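Local coordinates for naphthalene dioxygenase large subunit (Rhodococcus sp., PDB 2B1X), which is the large subunit of a Rieske-type oxygenase, carrying an Fe2/S2 cluster in one domain and an iron(III) ion in its catalytic domain, at residues I27-E32 and G330-E335; A193-V198 and F362-G367; G240-T245 and A420-R425; M309-L314 and S354-L359; G400-D405 and Y415-A420. All coordinates share one frame; numbering follows the deposited sequence.

Overall arrangement
From the N terminus, residues 27-32, 193-198, 240-245 and 309-314 come first, each waiting for a later partner. Interaction 1 closes at 330-335, joining the start of helix 31-40 to the hairpin of strands 318-330 and 333-343. Interaction 4 closes next, at 354-359, and interaction 2 at 362-367; interaction 4 is nested in both interaction 2 and interaction 3, and it touches interaction 2 around helix 348-361. Interaction 1 crosses interactions 2, 3 and 4, and interaction 2 also crosses interaction 3. Interaction 5 lies within the span of interaction 3, shares Ala420 with it, and packs loops near strand 413-415. Interaction 3 closes last, setting helix 422-436 against strand 240-244.

Interaction 1 (I27-E32 and G330-E335); sequences IINDPE and GPDKME
Asn29 ND2 has two partners: it donates to a water at 3.0 Å and to the backbone oxygen of Thr380 in helix 369-382. The same water gives a proton to Asp332 OD2, 3.1 Å away, so the amide and the carboxylate, their planes turned 49° apart, are linked through solvent. With CG anti to the backbone N (chi1 -179°), Asn29 extends its amide to Pro331 and Asp332 of the neighbouring turn; OD1 rests 3.4 Å from Pro331 CB, and Asp332 CB lies 3.7 Å from that same OD1. The pyrrolidine ring of Pro331 packs against the loop at Asn29 and Asp30, bringing its CB to 3.8 Å from Asp30 N. Pro331 and Asp332 are the two corner residues of a type I turn, the tight connection of a beta hairpin between strands 318-330 and 333-343 of the catalytic domain's antiparallel sheet. Gly330 N bonds to Lys333 O at 3.2 Å, while the return bond is weak. Pro331 O faces another acceptor, Ile28 O, but accepts from Asn202 ND2. On the other side of the contact the chain enters helix 31-40 with Asp30 as its N-cap: OD1 accepts from Val33 N and, weakly, from Glu32 N. Asp30 OD2 forms a salt bridge with Lys389.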
# COMPACT_ATOMS: atom_id res chain seq x y z
N ILE A 27 -16.12 3.10 -18.96
CA ILE A 27 -15.69 4.44 -18.58
C ILE A 27 -15.46 4.65 -17.07
O ILE A 27 -14.86 5.65 -16.69
CB ILE A 27 -16.64 5.52 -19.10
CG1 ILE A 27 -17.96 5.46 -18.33
CG2 ILE A 27 -16.81 5.40 -20.62
CD1 ILE A 27 -18.81 6.69 -18.50
N ILE A 28 -15.91 3.71 -16.24
CA ILE A 28 -15.89 3.90 -14.80
C ILE A 28 -14.53 3.69 -14.12
O ILE A 28 -14.07 4.55 -13.35
CB ILE A 28 -17.00 3.04 -14.12
CG1 ILE A 28 -18.40 3.55 -14.51
CG2 ILE A 28 -16.86 3.08 -12.61
CD1 ILE A 28 -19.51 2.58 -14.21
N ASN A 29 -13.92 2.55 -14.38
CA ASN A 29 -12.68 2.17 -13.70
C ASN A 29 -11.70 1.57 -14.71
O ASN A 29 -11.71 0.36 -14.94
CB ASN A 29 -13.01 1.17 -12.59
CG ASN A 29 -11.79 0.74 -11.81
OD1 ASN A 29 -10.67 1.25 -12.05
ND2 ASN A 29 -11.96 -0.22 -10.91
N ASP A 30 -10.89 2.41 -15.34
CA ASP A 30 -9.92 1.96 -16.34
C ASP A 30 -8.68 2.86 -16.37
O ASP A 30 -8.82 4.07 -16.49
CB ASP A 30 -10.61 1.96 -17.71
CG ASP A 30 -9.74 1.37 -18.78
OD1 ASP A 30 -9.09 2.15 -19.51
OD2 ASP A 30 -9.60 0.15 -18.93
N PRO A 31 -7.46 2.29 -16.30
CA PRO A 31 -6.24 3.11 -16.25
C PRO A 31 -6.09 4.04 -17.48
O PRO A 31 -5.70 5.19 -17.31
CB PRO A 31 -5.10 2.09 -16.22
CG PRO A 31 -5.72 0.82 -15.82
CD PRO A 31 -7.16 0.85 -16.28
N GLU A 32 -6.45 3.58 -18.68
CA GLU A 32 -6.29 4.40 -19.89
C GLU A 32 -7.33 5.52 -19.89
O GLU A 32 -7.03 6.66 -20.23
CB GLU A 32 -6.39 3.59 -21.19
CG GLU A 32 -5.89 4.39 -22.41
CD GLU A 32 -6.33 3.87 -23.79
OE1 GLU A 32 -6.96 2.79 -23.87
OE2 GLU A 32 -6.01 4.56 -24.80
N GLY A 330 -7.30 8.43 -8.89
CA GLY A 330 -6.92 7.37 -9.83
C GLY A 330 -8.23 6.80 -10.39
O GLY A 330 -9.33 7.32 -10.06
N PRO A 331 -8.12 5.77 -11.24
CA PRO A 331 -9.31 5.16 -11.86
C PRO A 331 -10.28 4.67 -10.77
O PRO A 331 -11.54 4.69 -10.96
CB PRO A 331 -8.74 3.97 -12.64
CG PRO A 331 -7.34 3.76 -12.05
CD PRO A 331 -6.86 5.12 -11.65
N ASP A 332 -9.71 4.27 -9.63
CA ASP A 332 -10.53 3.63 -8.62
C ASP A 332 -10.47 4.31 -7.27
O ASP A 332 -10.75 3.68 -6.24
CB ASP A 332 -10.17 2.14 -8.49
CG ASP A 332 -8.73 1.93 -8.20
OD1 ASP A 332 -8.00 2.95 -7.99
OD2 ASP A 332 -8.23 0.78 -8.21
N LYS A 333 -10.13 5.59 -7.27
CA LYS A 333 -9.91 6.30 -6.02
C LYS A 333 -10.24 7.79 -6.13
O LYS A 333 -9.95 8.43 -7.12
CB LYS A 333 -8.46 6.08 -5.59
CG LYS A 333 -8.16 6.38 -4.11
CD LYS A 333 -6.66 6.15 -3.82
CE LYS A 333 -6.25 6.66 -2.44
NZ LYS A 333 -4.78 6.35 -2.08
N MET A 334 -10.90 8.35 -5.12
CA MET A 334 -11.10 9.78 -5.14
C MET A 334 -10.95 10.35 -3.73
O MET A 334 -11.02 9.59 -2.76
CB MET A 334 -12.47 10.11 -5.76
CG MET A 334 -13.68 9.67 -4.87
SD MET A 334 -15.18 10.61 -5.28
CE MET A 334 -16.42 9.34 -5.04
N GLU A 335 -10.77 11.66 -3.63
CA GLU A 335 -10.79 12.35 -2.33
C GLU A 335 -11.99 13.28 -2.36
O GLU A 335 -12.09 14.10 -3.28
CB GLU A 335 -9.49 13.14 -2.09
CG GLU A 335 -9.40 13.93 -0.77
CD GLU A 335 -8.02 14.56 -0.54
OE1 GLU A 335 -7.03 14.15 -1.19
OE2 GLU A 335 -7.88 15.45 0.30
O HOH W 1 -10.17 -1.51 -8.95

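Interaction 2 (A193-V198 and F362-G367); sequences APQRWV and FGISGG
One direct hydrogen bond joins Gln195 to the 362-367 loop: Ile364 N donates to Gln195 OE1 at 2.7 Å, with an N-H...O angle of 155° and the donor tilted 30° from the carbonyl plane. The neighbouring Gly363, lacking a side chain, lets OE1 come within 3.0 Å of its CA. A water adds a second link. It accepts from Gln195 NE2 at 3.1 Å and from Ser365 N at 3.0 Å, and lies close enough to Phe362 O to donate to it. NE2 also binds Thr65 O of a small subunit, so both ends of this buried amide are engaged. The loop between helix 348-361 and helix 369-382, the latter carrying the iron ligand Asp372, contains a type I turn from Gly363 to Gly366, whereas Gln195 and Trp197 belong to strand 188-199 of the catalytic domain's sheet. Apolar contact centres on Ile364. A chi1 of -161° lays its longer branch across the indole of Trp197, CG1 standing 3.6 Å from the centroid of the five-membered ring in a CH-pi contact over the face. CD1 continues to Trp197 CB, 3.5 Å away. Ile364 also packs against His66 of the same small subunit.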
# COMPACT_ATOMS: atom_id res chain seq x y z
N ALA A 193 -13.46 24.51 7.46
CA ALA A 193 -12.69 23.92 6.38
C ALA A 193 -13.53 22.75 5.83
O ALA A 193 -14.50 22.33 6.46
CB ALA A 193 -11.37 23.41 6.91
N PRO A 194 -13.19 22.26 4.66
CA PRO A 194 -13.86 21.07 4.14
C PRO A 194 -13.42 19.81 4.91
O PRO A 194 -12.28 19.72 5.39
CB PRO A 194 -13.41 21.02 2.69
CG PRO A 194 -12.04 21.73 2.72
CD PRO A 194 -12.19 22.80 3.71
N GLN A 195 -14.35 18.88 5.09
CA GLN A 195 -13.97 17.50 5.43
C GLN A 195 -13.31 16.94 4.20
O GLN A 195 -13.84 17.07 3.09
CB GLN A 195 -15.23 16.66 5.70
CG GLN A 195 -16.10 17.08 6.87
CD GLN A 195 -17.37 16.22 6.95
OE1 GLN A 195 -17.68 15.47 6.02
NE2 GLN A 195 -18.12 16.35 8.03
N ARG A 196 -12.16 16.28 4.38
CA ARG A 196 -11.46 15.61 3.30
C ARG A 196 -11.15 14.16 3.64
O ARG A 196 -10.53 13.86 4.66
CB ARG A 196 -10.17 16.36 2.98
CG ARG A 196 -10.44 17.81 2.51
CD ARG A 196 -9.18 18.64 2.33
NE ARG A 196 -8.17 17.97 1.50
CZ ARG A 196 -6.98 18.48 1.18
NH1 ARG A 196 -6.59 19.67 1.64
NH2 ARG A 196 -6.14 17.77 0.41
N TRP A 197 -11.61 13.24 2.81
CA TRP A 197 -11.34 11.82 3.08
C TRP A 197 -11.31 11.09 1.75
O TRP A 197 -11.80 11.63 0.74
CB TRP A 197 -12.37 11.22 4.08
CG TRP A 197 -13.76 10.94 3.50
CD1 TRP A 197 -14.25 9.71 3.11
CD2 TRP A 197 -14.82 11.87 3.26
NE1 TRP A 197 -15.55 9.83 2.66
CE2 TRP A 197 -15.91 11.15 2.72
CE3 TRP A 197 -14.95 13.25 3.42
CZ2 TRP A 197 -17.13 11.77 2.37
CZ3 TRP A 197 -16.18 13.87 3.08
CH2 TRP A 197 -17.23 13.12 2.56
N VAL A 198 -10.77 9.87 1.76
CA VAL A 198 -10.54 9.06 0.55
C VAL A 198 -11.57 7.92 0.39
O VAL A 198 -11.81 7.17 1.33
CB VAL A 198 -9.13 8.47 0.59
CG1 VAL A 198 -8.88 7.48 -0.58
CG2 VAL A 198 -8.11 9.60 0.59
N PHE A 362 -25.08 14.30 5.68
CA PHE A 362 -24.06 14.26 4.65
C PHE A 362 -22.65 14.44 5.24
O PHE A 362 -22.49 14.56 6.45
CB PHE A 362 -24.40 15.24 3.49
CG PHE A 362 -25.52 14.73 2.63
CD1 PHE A 362 -26.85 14.87 3.04
CD2 PHE A 362 -25.26 14.04 1.46
CE1 PHE A 362 -27.90 14.34 2.27
CE2 PHE A 362 -26.31 13.50 0.65
CZ PHE A 362 -27.63 13.65 1.09
N GLY A 363 -21.63 14.43 4.40
CA GLY A 363 -20.28 14.37 4.93
C GLY A 363 -19.84 12.97 5.36
O GLY A 363 -20.56 11.97 5.17
N ILE A 364 -18.65 12.90 5.94
CA ILE A 364 -17.95 11.62 6.20
C ILE A 364 -18.68 10.69 7.19
O ILE A 364 -18.55 9.47 7.12
CB ILE A 364 -16.52 11.96 6.71
CG1 ILE A 364 -15.56 10.78 6.55
CG2 ILE A 364 -16.56 12.47 8.16
CD1 ILE A 364 -14.18 11.07 7.03
N SER A 365 -19.41 11.28 8.14
CA SER A 365 -20.13 10.47 9.09
C SER A 365 -21.67 10.53 8.89
O SER A 365 -22.42 9.94 9.65
CB SER A 365 -19.76 10.87 10.54
OG SER A 365 -20.28 12.15 10.87
N GLY A 366 -22.12 11.22 7.86
CA GLY A 366 -23.55 11.39 7.62
C GLY A 366 -24.28 10.08 7.35
O GLY A 366 -23.74 9.23 6.65
N GLY A 367 -25.48 9.93 7.89
CA GLY A 367 -26.29 8.73 7.70
C GLY A 367 -26.76 8.48 6.28
O GLY A 367 -27.05 7.31 5.92
O HOH W 2 -20.31 14.16 8.28

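Interaction 3 (G240-T245 and A420-R425); sequences GEHIHT and AEANQR
The imidazole of His242 lies between the side chains of Asn423 and Ala420. The Asn423 amide stacks over one face with the two planes 17° apart, its CG 3.1 Å above the ring plane and displaced toward the rim. Ala420 CB sits over the centre of the opposite face, 3.7 Å from the centroid, in a CH-pi contact. A chi1 of -168° swings the His242 ring beside its own carbonyl carbon and toward the start of the helix. There NE2 accepts a nearly straight bond from Asn423 N, 2.9 Å long with an angle of 163° at the hydrogen, the donor standing somewhat out of the ring plane, while ND1 bonds to Asp418 OD1; the ring is thereby fixed in rotation as well as sandwiched. A side chain of strand 240-244, in the catalytic domain's antiparallel sheet, thus accepts a first-turn N-H of helix 422-436. Glu421 is the helix N-cap; its OE2 meets His90 and Arg91 of the second subunit, both in that subunit's Fe2/S2 pocket. The His244 ring stands steeply to the Asn423 amide, and His244 CB approaches Asn423 OD1 to 3.3 Å. A water joins the same two residues, lying 2.9 Å from His244 ND1 and placed to donate to Asn423 OD1, 2.8 Å away. Asn423 ND2 binds the backbone oxygens of Leu251 and Val211.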
# COMPACT_ATOMS: atom_id res chain seq x y z
N GLY A 240 -41.18 17.78 -8.84
CA GLY A 240 -39.92 18.43 -9.09
C GLY A 240 -39.66 18.67 -10.56
O GLY A 240 -40.48 18.33 -11.43
N GLU A 241 -38.48 19.23 -10.84
CA GLU A 241 -38.03 19.54 -12.19
C GLU A 241 -36.60 19.03 -12.38
O GLU A 241 -35.80 19.12 -11.48
CB GLU A 241 -38.11 21.04 -12.41
CG GLU A 241 -38.19 21.44 -13.87
CD GLU A 241 -39.61 21.38 -14.46
OE1 GLU A 241 -40.59 21.21 -13.71
OE2 GLU A 241 -39.75 21.57 -15.69
N HIS A 242 -36.33 18.47 -13.55
CA HIS A 242 -35.01 17.89 -13.95
C HIS A 242 -34.46 18.76 -15.10
O HIS A 242 -35.07 18.80 -16.18
CB HIS A 242 -35.26 16.46 -14.45
CG HIS A 242 -34.04 15.60 -14.62
ND1 HIS A 242 -33.48 14.88 -13.59
CD2 HIS A 242 -33.34 15.25 -15.73
CE1 HIS A 242 -32.46 14.16 -14.04
NE2 HIS A 242 -32.37 14.35 -15.34
N ILE A 243 -33.34 19.46 -14.88
CA ILE A 243 -32.89 20.52 -15.80
C ILE A 243 -31.43 20.38 -16.22
O ILE A 243 -30.55 20.14 -15.39
CB ILE A 243 -33.03 21.93 -15.14
CG1 ILE A 243 -34.48 22.20 -14.70
CG2 ILE A 243 -32.43 23.04 -16.05
CD1 ILE A 243 -34.55 22.85 -13.31
N HIS A 244 -31.16 20.52 -17.51
CA HIS A 244 -29.76 20.53 -17.89
C HIS A 244 -29.48 21.63 -18.86
O HIS A 244 -30.38 22.19 -19.49
CB HIS A 244 -29.25 19.18 -18.40
CG HIS A 244 -29.69 18.84 -19.78
ND1 HIS A 244 -30.84 18.13 -20.05
CD2 HIS A 244 -29.12 19.10 -20.98
CE1 HIS A 244 -30.94 17.96 -21.36
NE2 HIS A 244 -29.91 18.53 -21.94
N THR A 245 -28.20 21.86 -19.02
CA THR A 245 -27.66 23.03 -19.67
C THR A 245 -26.55 22.50 -20.61
O THR A 245 -26.28 21.31 -20.60
CB THR A 245 -27.17 23.84 -18.46
OG1 THR A 245 -28.00 24.99 -18.29
CG2 THR A 245 -25.72 24.24 -18.48
N ALA A 420 -35.68 11.12 -13.72
CA ALA A 420 -35.24 11.05 -15.11
C ALA A 420 -33.74 10.84 -15.08
O ALA A 420 -33.12 10.96 -14.02
CB ALA A 420 -35.59 12.32 -15.87
N GLU A 421 -33.17 10.50 -16.23
CA GLU A 421 -31.72 10.32 -16.37
C GLU A 421 -31.17 11.15 -17.52
O GLU A 421 -30.04 10.91 -18.03
CB GLU A 421 -31.35 8.83 -16.48
CG GLU A 421 -31.47 8.10 -15.14
CD GLU A 421 -31.47 6.58 -15.22
OE1 GLU A 421 -31.91 6.02 -16.25
OE2 GLU A 421 -31.04 5.94 -14.22
N ALA A 422 -31.94 12.16 -17.93
CA ALA A 422 -31.51 13.12 -18.96
C ALA A 422 -30.27 13.93 -18.54
O ALA A 422 -29.35 14.15 -19.35
CB ALA A 422 -32.66 14.05 -19.38
N ASN A 423 -30.23 14.34 -17.28
CA ASN A 423 -29.05 15.04 -16.74
C ASN A 423 -27.78 14.21 -16.76
O ASN A 423 -26.73 14.70 -17.21
CB ASN A 423 -29.31 15.58 -15.34
CG ASN A 423 -30.32 16.68 -15.33
OD1 ASN A 423 -30.84 17.09 -16.41
ND2 ASN A 423 -30.63 17.20 -14.11
N GLN A 424 -27.86 12.96 -16.31
CA GLN A 424 -26.69 12.06 -16.34
C GLN A 424 -26.20 11.81 -17.78
O GLN A 424 -24.99 11.75 -18.03
CB GLN A 424 -27.00 10.71 -15.67
CG GLN A 424 -27.39 10.79 -14.16
CD GLN A 424 -28.89 11.02 -13.86
OE1 GLN A 424 -29.55 11.84 -14.51
NE2 GLN A 424 -29.41 10.31 -12.87
N ARG A 425 -27.15 11.72 -18.71
CA ARG A 425 -26.83 11.51 -20.11
C ARG A 425 -26.10 12.70 -20.73
O ARG A 425 -25.16 12.51 -21.50
CB ARG A 425 -28.12 11.25 -20.90
CG ARG A 425 -28.61 9.77 -20.77
CD ARG A 425 -29.47 9.35 -21.94
NE ARG A 425 -30.70 10.02 -21.74
CZ ARG A 425 -31.33 10.83 -22.56
NH1 ARG A 425 -30.91 11.11 -23.80
NH2 ARG A 425 -32.44 11.36 -22.11
O HOH W 3 -32.99 17.70 -18.10

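Interaction 4 (M309-L314 and S354-L359); sequences MGKDHL and SYKSYL
Ser357 OG donates to Met309 O over 2.7 Å, approaching at a C=O...donor angle of 152° and 23° out of the carbonyl plane. The hydroxyl lies beside its own backbone N and anti to the carbonyl carbon (chi1 -76°), which turns it from the helix surface toward the end of strand 302-309. Here the two segments run close: the CA atoms of Lys311 and Ser357 are 4.0 Å apart. Lys311 CB lies 3.7 Å from the carbonyl carbon of Lys356, and Lys311 CD touches Lys356 CB at 3.8 Å, so the aliphatic parts of two lysines pack across each other at an oblique angle.

In the next shell, Lys311 O accepts from Arg360 NH1, a second tie between helix 348-361 and the loop joining strands 302-309 and 318-330. Ser357 OG also has a weak hydrogen bond with Glu353 O. Asp312 shapes the following residues through an Asx turn, its OD2 accepting from Leu314 N at 2.8 Å; Ser315 OG bonds to the same oxygen. The side chain of Met309 turns to the interior of the catalytic domain, about 4 Å from a bound (4S)-2-methyl-2,4-pentanediol and about 9 Å from the iron(III) ion. The ammonium groups, with Lys311 NZ 5.7 Å from Lys356 NZ, probably repel each other mildly, an effect that the long, weak ion pair of Lys311 with Glu353 may offset.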
# COMPACT_ATOMS: atom_id res chain seq x y z
N MET A 309 -33.55 19.13 5.96
CA MET A 309 -33.41 17.82 6.65
C MET A 309 -33.24 17.97 8.15
O MET A 309 -32.67 18.98 8.63
CB MET A 309 -32.21 17.03 6.09
CG MET A 309 -32.48 15.51 5.87
SD MET A 309 -32.12 14.99 4.17
CE MET A 309 -30.82 16.01 3.81
N GLY A 310 -33.78 17.00 8.90
CA GLY A 310 -33.59 16.90 10.34
C GLY A 310 -32.15 16.59 10.74
O GLY A 310 -31.41 15.93 9.99
N LYS A 311 -31.74 17.07 11.91
CA LYS A 311 -30.41 16.80 12.47
C LYS A 311 -30.38 15.49 13.26
O LYS A 311 -29.33 15.07 13.77
CB LYS A 311 -29.93 17.98 13.34
CG LYS A 311 -30.64 18.07 14.68
CD LYS A 311 -30.12 19.24 15.48
CE LYS A 311 -31.09 19.63 16.56
NZ LYS A 311 -30.38 19.99 17.80
N ASP A 312 -31.55 14.86 13.36
CA ASP A 312 -31.75 13.56 14.04
C ASP A 312 -33.22 13.14 13.84
O ASP A 312 -34.00 13.88 13.24
CB ASP A 312 -31.32 13.63 15.51
CG ASP A 312 -32.20 14.58 16.35
OD1 ASP A 312 -31.67 15.27 17.23
OD2 ASP A 312 -33.41 14.70 16.16
N HIS A 313 -33.60 11.97 14.35
CA HIS A 313 -34.93 11.43 14.08
C HIS A 313 -36.05 12.14 14.86
O HIS A 313 -37.23 11.87 14.65
CB HIS A 313 -34.95 9.93 14.39
CG HIS A 313 -34.61 9.61 15.81
ND1 HIS A 313 -33.41 9.96 16.38
CD2 HIS A 313 -35.32 8.99 16.78
CE1 HIS A 313 -33.39 9.57 17.65
NE2 HIS A 313 -34.53 8.96 17.91
N LEU A 314 -35.68 13.07 15.73
CA LEU A 314 -36.66 13.71 16.59
C LEU A 314 -36.87 15.18 16.26
O LEU A 314 -37.64 15.86 16.93
CB LEU A 314 -36.23 13.54 18.06
CG LEU A 314 -36.08 12.12 18.64
CD1 LEU A 314 -35.47 12.21 20.01
CD2 LEU A 314 -37.44 11.35 18.68
N SER A 354 -28.35 24.55 11.04
CA SER A 354 -28.13 24.15 9.65
C SER A 354 -26.89 23.23 9.53
O SER A 354 -26.88 22.27 8.78
CB SER A 354 -27.97 25.41 8.79
OG SER A 354 -27.62 25.10 7.46
N TYR A 355 -25.86 23.56 10.31
CA TYR A 355 -24.65 22.77 10.47
C TYR A 355 -24.93 21.36 10.97
O TYR A 355 -24.40 20.39 10.41
CB TYR A 355 -23.72 23.50 11.45
CG TYR A 355 -22.65 22.65 12.13
CD1 TYR A 355 -21.70 21.94 11.39
CD2 TYR A 355 -22.57 22.60 13.51
CE1 TYR A 355 -20.70 21.18 12.04
CE2 TYR A 355 -21.59 21.86 14.17
CZ TYR A 355 -20.65 21.15 13.41
OH TYR A 355 -19.67 20.43 14.04
N LYS A 356 -25.74 21.23 12.02
CA LYS A 356 -26.11 19.91 12.52
C LYS A 356 -26.97 19.11 11.50
O LYS A 356 -26.80 17.90 11.33
CB LYS A 356 -26.78 19.98 13.89
CG LYS A 356 -25.95 20.68 15.02
CD LYS A 356 -24.61 19.95 15.28
CE LYS A 356 -23.87 20.45 16.52
NZ LYS A 356 -24.69 20.39 17.82
N SER A 357 -27.88 19.79 10.80
CA SER A 357 -28.67 19.12 9.78
C SER A 357 -27.79 18.54 8.66
O SER A 357 -27.98 17.39 8.25
CB SER A 357 -29.72 20.06 9.22
OG SER A 357 -30.74 20.17 10.18
N TYR A 358 -26.84 19.35 8.18
CA TYR A 358 -25.83 18.87 7.24
C TYR A 358 -24.99 17.71 7.80
O TYR A 358 -24.73 16.71 7.10
CB TYR A 358 -24.87 20.03 6.91
CG TYR A 358 -23.50 19.58 6.38
CD1 TYR A 358 -23.37 19.09 5.07
CD2 TYR A 358 -22.35 19.64 7.18
CE1 TYR A 358 -22.15 18.66 4.58
CE2 TYR A 358 -21.08 19.19 6.67
CZ TYR A 358 -21.01 18.72 5.37
OH TYR A 358 -19.79 18.32 4.85
N LEU A 359 -24.54 17.85 9.06
CA LEU A 359 -23.47 16.99 9.58
C LEU A 359 -23.94 15.55 9.80
O LEU A 359 -23.17 14.59 9.54
CB LEU A 359 -22.89 17.58 10.87
CG LEU A 359 -21.62 16.96 11.45
CD1 LEU A 359 -20.42 17.17 10.55
CD2 LEU A 359 -21.37 17.49 12.84

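Interaction 5 (G400-D405 and Y415-A420)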
# COMPACT_ATOMS: atom_id res chain seq x y z
N GLY A 400 -38.88 7.12 -24.39
CA GLY A 400 -40.18 6.95 -25.01
C GLY A 400 -41.28 7.66 -24.26
O GLY A 400 -42.44 7.54 -24.66
N VAL A 401 -40.94 8.40 -23.21
CA VAL A 401 -41.92 9.08 -22.37
C VAL A 401 -41.62 10.58 -22.14
O VAL A 401 -42.54 11.37 -22.15
CB VAL A 401 -42.08 8.38 -20.98
CG1 VAL A 401 -43.27 8.91 -20.21
CG2 VAL A 401 -42.18 6.87 -21.13
N LEU A 402 -40.35 10.95 -21.90
CA LEU A 402 -39.98 12.33 -21.55
C LEU A 402 -40.35 13.34 -22.62
O LEU A 402 -40.00 13.17 -23.81
CB LEU A 402 -38.47 12.46 -21.30
CG LEU A 402 -37.80 11.94 -20.01
CD1 LEU A 402 -36.31 12.27 -20.06
CD2 LEU A 402 -38.44 12.55 -18.77
N GLU A 403 -41.06 14.39 -22.21
CA GLU A 403 -41.29 15.57 -23.06
C GLU A 403 -40.87 16.82 -22.29
O GLU A 403 -41.22 16.94 -21.12
CB GLU A 403 -42.77 15.69 -23.43
CG GLU A 403 -43.37 14.48 -24.11
CD GLU A 403 -44.62 14.82 -24.88
OE1 GLU A 403 -45.71 14.91 -24.25
OE2 GLU A 403 -44.52 15.03 -26.11
N PRO A 404 -40.13 17.73 -22.92
CA PRO A 404 -39.76 18.99 -22.27
C PRO A 404 -40.98 19.71 -21.72
O PRO A 404 -42.07 19.64 -22.30
CB PRO A 404 -39.13 19.79 -23.41
CG PRO A 404 -38.57 18.75 -24.32
CD PRO A 404 -39.61 17.65 -24.30
N ASP A 405 -40.79 20.36 -20.58
CA ASP A 405 -41.84 21.13 -19.94
C ASP A 405 -41.98 22.47 -20.68
O ASP A 405 -41.03 23.27 -20.69
CB ASP A 405 -41.44 21.35 -18.48
CG ASP A 405 -42.51 22.01 -17.65
OD1 ASP A 405 -43.59 22.40 -18.17
OD2 ASP A 405 -42.33 22.19 -16.43
N TYR A 415 -37.54 19.05 -17.61
CA TYR A 415 -38.60 18.05 -17.61
C TYR A 415 -39.42 18.14 -16.32
O TYR A 415 -38.83 18.33 -15.25
CB TYR A 415 -37.99 16.65 -17.80
CG TYR A 415 -37.27 16.48 -19.13
CD1 TYR A 415 -35.89 16.63 -19.22
CD2 TYR A 415 -38.00 16.22 -20.30
CE1 TYR A 415 -35.23 16.49 -20.43
CE2 TYR A 415 -37.38 16.09 -21.50
CZ TYR A 415 -35.98 16.20 -21.56
OH TYR A 415 -35.40 16.07 -22.76
N PRO A 416 -40.76 17.98 -16.39
CA PRO A 416 -41.65 18.27 -15.25
C PRO A 416 -41.73 17.15 -14.19
O PRO A 416 -42.80 16.92 -13.58
CB PRO A 416 -43.03 18.49 -15.92
CG PRO A 416 -42.99 17.55 -17.14
CD PRO A 416 -41.51 17.45 -17.55
N LEU A 417 -40.62 16.47 -13.96
CA LEU A 417 -40.47 15.54 -12.86
C LEU A 417 -38.97 15.41 -12.61
O LEU A 417 -38.17 15.82 -13.46
CB LEU A 417 -41.12 14.19 -13.22
CG LEU A 417 -40.40 13.25 -14.21
CD1 LEU A 417 -41.02 11.85 -14.21
CD2 LEU A 417 -40.40 13.81 -15.63
N ASP A 418 -38.58 14.83 -11.48
CA ASP A 418 -37.16 14.59 -11.20
C ASP A 418 -36.79 13.09 -11.07
O ASP A 418 -35.74 12.74 -10.53
CB ASP A 418 -36.70 15.42 -9.99
CG ASP A 418 -35.17 15.60 -9.92
OD1 ASP A 418 -34.46 15.48 -10.96
OD2 ASP A 418 -34.58 15.81 -8.83
N TYR A 419 -37.65 12.21 -11.57
CA TYR A 419 -37.24 10.85 -11.88
C TYR A 419 -36.92 10.81 -13.38
O TYR A 419 -37.78 10.58 -14.20
CB TYR A 419 -38.33 9.80 -11.54
CG TYR A 419 -38.49 9.48 -10.08
CD1 TYR A 419 -39.75 9.16 -9.56
CD2 TYR A 419 -37.39 9.53 -9.19
CE1 TYR A 419 -39.92 8.88 -8.18
CE2 TYR A 419 -37.55 9.25 -7.81
CZ TYR A 419 -38.83 8.93 -7.32
OH TYR A 419 -39.04 8.65 -5.97
N ALA A 420 -35.68 11.12 -13.72
CA ALA A 420 -35.24 11.05 -15.11
C ALA A 420 -33.74 10.84 -15.08
O ALA A 420 -33.12 10.96 -14.02
CB ALA A 420 -35.59 12.32 -15.87
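The backbones of 400-405 and 415-420 come closest at Pro404 and Tyr415, whose CA atoms are 4.9 Å apart, and the contact between them is made by packing alone. Leu402 and Tyr415 meet at about a right angle. Leu402 CD1 stands over the centre of the phenol ring, 4.1 Å from its centroid and only 6° off the normal, a CH-pi contact, while Leu402 CB touches Tyr415 CE2 at 3.8 Å. The other methyl, CD2, points to the following residues: it lies 3.9 Å from Leu417 CD2 and 4.1 Å from Ala420 CB. The ring edge is occupied too, with Glu403 O near its plane and 3.4 Å from Tyr415 CD2. Pro404 runs alongside the ring, its CD 3.9 Å from Tyr415 CE2, and at the far end Tyr415 OH bonds to Glu413 OE1. Tyr415 ends strand 413-415, the last strand of the catalytic domain's antiparallel sheet as far as this chain goes, and the contact closes the short excursion that leads into that strand; Asp405 pairs with Ala414 through the backbone. Asp405 and Pro416 pass alongside one another pointing opposite ways, with Asp405 OD2 3.8 Å from Pro416 CB. Glu241 OE2 also lies close to this oxygen, so one of the two carboxylates may be protonated. Asp405 OD1 accepts from Asn407 N. Leu417 also packs on Asp129 of the second subunit.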